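PDB 2OIW: putative 4-hydroxybenzoyl-CoA thioesterase from Geobacillus stearothermophilus, which probably hydrolyses the thioester bond of an acyl-CoA such as 4-hydroxybenzoyl-CoA, as a member of the HotDog-fold thioesterases. Local coordinates for residues A[64-68]-A[91-95]. Sequence-based numbering, arbitrary orientation.
Sequences NQMYY and EIHQN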
ATOM      1  N   ASN A  64       7.037  -3.361 -19.853  1.00 21.11           N
ATOM      2  CA  ASN A  64       8.453  -3.308 -19.486  1.00 21.42           C
ATOM      3  C   ASN A  64       8.545  -3.075 -18.002  1.00 21.27           C
ATOM      4  O   ASN A  64       7.708  -2.410 -17.449  1.00 21.61           O
ATOM      5  CB  ASN A  64       9.144  -2.154 -20.218  1.00 21.45           C
ATOM      6  CG  ASN A  64       9.413  -2.464 -21.680  1.00 24.25           C
ATOM      7  OD1 ASN A  64      10.107  -3.427 -21.997  1.00 26.12           O
ATOM      8  ND2 ASN A  64       8.870  -1.636 -22.589  1.00 26.29           N
ATOM      9  N   GLN A  65       9.575  -3.580 -17.351  1.00 21.47           N
ATOM     10  CA  GLN A  65       9.689  -3.361 -15.916  1.00 22.75           C
ATOM     11  C   GLN A  65      10.097  -1.926 -15.609  1.00 22.83           C
ATOM     12  O   GLN A  65      10.745  -1.235 -16.422  1.00 20.79           O
ATOM     13  CB  GLN A  65      10.684  -4.331 -15.290  1.00 23.39           C
ATOM     14  CG  GLN A  65      10.316  -5.807 -15.474  1.00 27.54           C
ATOM     15  CD  GLN A  65       9.123  -6.272 -14.625  1.00 32.73           C
ATOM     16  OE1 GLN A  65       8.547  -5.509 -13.844  1.00 36.69           O
ATOM     17  NE2 GLN A  65       8.757  -7.538 -14.781  1.00 36.16           N
HETATM   18  N   MSE A  66       9.697  -1.476 -14.434  1.00 22.42           N
HETATM   19  CA  MSE A  66      10.113  -0.171 -13.982  1.00 25.06           C
HETATM   20  C   MSE A  66      10.918  -0.274 -12.694  1.00 23.64           C
HETATM   21  O   MSE A  66      10.908  -1.308 -12.013  1.00 22.82           O
HETATM   22  CB  MSE A  66       8.899   0.744 -13.831  1.00 24.88           C
HETATM   23  CG  MSE A  66       8.329   1.187 -15.179  1.00 24.81           C
HETATM   24 SE   MSE A  66       6.648   2.199 -14.938  1.00 33.33          SE
HETATM   25  CE  MSE A  66       5.470   0.644 -14.525  1.00 22.41           C
ATOM     26  N   TYR A  67      11.619   0.802 -12.387  1.00 23.47           N
ATOM     27  CA  TYR A  67      12.643   0.806 -11.349  1.00 23.86           C
ATOM     28  C   TYR A  67      12.475   1.967 -10.392  1.00 22.47           C
ATOM     29  O   TYR A  67      12.109   3.062 -10.808  1.00 22.26           O
ATOM     30  CB  TYR A  67      14.041   0.847 -12.010  1.00 25.21           C
ATOM     31  CG  TYR A  67      14.234  -0.415 -12.817  1.00 28.81           C
ATOM     32  CD1 TYR A  67      14.401  -1.643 -12.158  1.00 31.37           C
ATOM     33  CD2 TYR A  67      14.125  -0.414 -14.211  1.00 29.55           C
ATOM     34  CE1 TYR A  67      14.525  -2.832 -12.863  1.00 32.75           C
ATOM     35  CE2 TYR A  67      14.271  -1.602 -14.942  1.00 32.11           C
ATOM     36  CZ  TYR A  67      14.455  -2.816 -14.246  1.00 32.42           C
ATOM     37  OH  TYR A  67      14.572  -4.031 -14.905  1.00 33.17           O
ATOM     38  N   TYR A  68      12.761   1.730  -9.117  1.00 20.74           N
ATOM     39  CA  TYR A  68      12.952   2.840  -8.194  1.00 20.39           C
ATOM     40  C   TYR A  68      14.178   3.654  -8.650  1.00 19.89           C
ATOM     41  O   TYR A  68      15.153   3.063  -9.073  1.00 19.68           O
ATOM     42  CB  TYR A  68      13.188   2.281  -6.772  1.00 20.09           C
ATOM     43  CG  TYR A  68      13.629   3.309  -5.763  1.00 20.04           C
ATOM     44  CD1 TYR A  68      12.785   4.352  -5.410  1.00 16.37           C
ATOM     45  CD2 TYR A  68      14.887   3.226  -5.148  1.00 18.12           C
ATOM     46  CE1 TYR A  68      13.178   5.293  -4.487  1.00 17.03           C
ATOM     47  CE2 TYR A  68      15.282   4.158  -4.221  1.00 18.96           C
ATOM     48  CZ  TYR A  68      14.432   5.205  -3.915  1.00 17.33           C
ATOM     49  OH  TYR A  68      14.812   6.136  -2.998  1.00 19.11           O
ATOM     50  N   GLU A  91      -1.358   5.205 -19.778  1.00 18.48           N
ATOM     51  CA  GLU A  91      -0.047   4.601 -19.985  1.00 18.54           C
ATOM     52  C   GLU A  91       0.920   5.114 -18.928  1.00 18.81           C
ATOM     53  O   GLU A  91       0.793   6.242 -18.472  1.00 18.71           O
ATOM     54  CB  GLU A  91       0.507   4.967 -21.370  1.00 18.73           C
ATOM     55  CG  GLU A  91      -0.168   4.303 -22.523  1.00 18.83           C
ATOM     56  CD  GLU A  91       0.482   4.623 -23.847  1.00 21.95           C
ATOM     57  OE1 GLU A  91       1.433   5.449 -23.868  1.00 21.55           O
ATOM     58  OE2 GLU A  91       0.021   4.066 -24.875  1.00 20.31           O
ATOM     59  N   ILE A  92       1.869   4.275 -18.532  1.00 18.53           N
ATOM     60  CA  ILE A  92       2.974   4.738 -17.689  1.00 18.91           C
ATOM     61  C   ILE A  92       4.285   4.569 -18.435  1.00 18.15           C
ATOM     62  O   ILE A  92       4.552   3.502 -18.991  1.00 17.58           O
ATOM     63  CB  ILE A  92       3.022   4.009 -16.325  1.00 18.94           C
ATOM     64  CG1 ILE A  92       1.685   4.142 -15.600  1.00 19.44           C
ATOM     65  CG2 ILE A  92       4.104   4.593 -15.456  1.00 16.69           C
ATOM     66  CD1 ILE A  92       1.626   3.346 -14.340  1.00 19.44           C
ATOM     67  N   HIS A  93       5.074   5.650 -18.473  1.00 18.13           N
ATOM     68  CA  HIS A  93       6.367   5.684 -19.124  1.00 17.29           C
ATOM     69  C   HIS A  93       7.483   5.893 -18.082  1.00 17.53           C
ATOM     70  O   HIS A  93       7.278   6.507 -17.023  1.00 15.92           O
ATOM     71  CB  HIS A  93       6.453   6.827 -20.153  1.00 17.91           C
ATOM     72  CG  HIS A  93       5.483   6.722 -21.293  1.00 18.90           C
ATOM     73  ND1 HIS A  93       5.748   7.247 -22.538  1.00 22.51           N
ATOM     74  CD2 HIS A  93       4.243   6.174 -21.377  1.00 19.79           C
ATOM     75  CE1 HIS A  93       4.722   7.024 -23.344  1.00 20.82           C
ATOM     76  NE2 HIS A  93       3.793   6.375 -22.662  1.00 18.12           N
ATOM     77  N   GLN A  94       8.664   5.380 -18.401  1.00 17.16           N
ATOM     78  CA  GLN A  94       9.874   5.638 -17.615  1.00 18.56           C
ATOM     79  C   GLN A  94      11.024   5.686 -18.611  1.00 19.09           C
ATOM     80  O   GLN A  94      11.063   4.881 -19.546  1.00 18.81           O
ATOM     81  CB  GLN A  94      10.111   4.566 -16.551  1.00 17.82           C
ATOM     82  CG  GLN A  94      11.331   4.838 -15.625  1.00 17.00           C
ATOM     83  CD  GLN A  94      11.421   3.869 -14.441  1.00 18.79           C
ATOM     84  OE1 GLN A  94      11.589   2.659 -14.616  1.00 18.51           O
ATOM     85  NE2 GLN A  94      11.318   4.405 -13.222  1.00 15.16           N
ATOM     86  N   ASN A  95      11.935   6.645 -18.445  1.00 19.56           N
ATOM     87  CA  ASN A  95      13.067   6.758 -19.376  1.00 20.00           C
ATOM     88  C   ASN A  95      12.609   6.872 -20.831  1.00 19.72           C
ATOM     89  O   ASN A  95      13.254   6.353 -21.739  1.00 19.06           O
ATOM     90  CB  ASN A  95      14.007   5.552 -19.214  1.00 20.98           C
ATOM     91  CG  ASN A  95      15.407   5.831 -19.756  1.00 23.59           C
ATOM     92  OD1 ASN A  95      15.940   6.947 -19.602  1.00 25.61           O
ATOM     93  ND2 ASN A  95      15.999   4.834 -20.424  1.00 25.10           N
TER
HETATM   94  O   HOH W   1      12.067   1.114 -16.845  1.00 21.33           O
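The carboxamide of Gln-94 meets the backbone of Tyr-67 through its in-plane atoms and lies nearly parallel to the phenol ring, the two planes 5° apart, though OE1 reaches that ring only obliquely, 4.0 Å from Tyr-67 CD2. It pairs with both backbone polar groups of one residue, much as a neighbouring peptide would: Tyr-67 N donates to Gln-94 OE1 (2.9 Å) on a lone pair in the carbonyl plane, and Gln-94 NE2 returns a somewhat straighter bond (158° against 147°) to Tyr-67 O, also at 2.9 Å. An extended side chain, with CG anti to the backbone N, carries the amide from the end of strand 85-94 to the 64-68 loop. A water donates to both Gln-94 OE1 and Gln-65 O, while NE2 also bonds Gln-70 O. Next to this polar bridge Met-66, a selenomethionine, slants across Gln-94, its CB 3.4 Å from Gln-94 OE1, and its SE touches Ile-92 CG2 at 3.5 Å, amid Val-27 and Val-72. A leucine in place of Gln-94 would probably leave Tyr-67 N and O without these mates and the loop less firmly tied to the hot-dog sheet. With two partners at each end, the amide is probably held against rotation, so one buried side chain satisfies both backbone polar groups of Tyr-67.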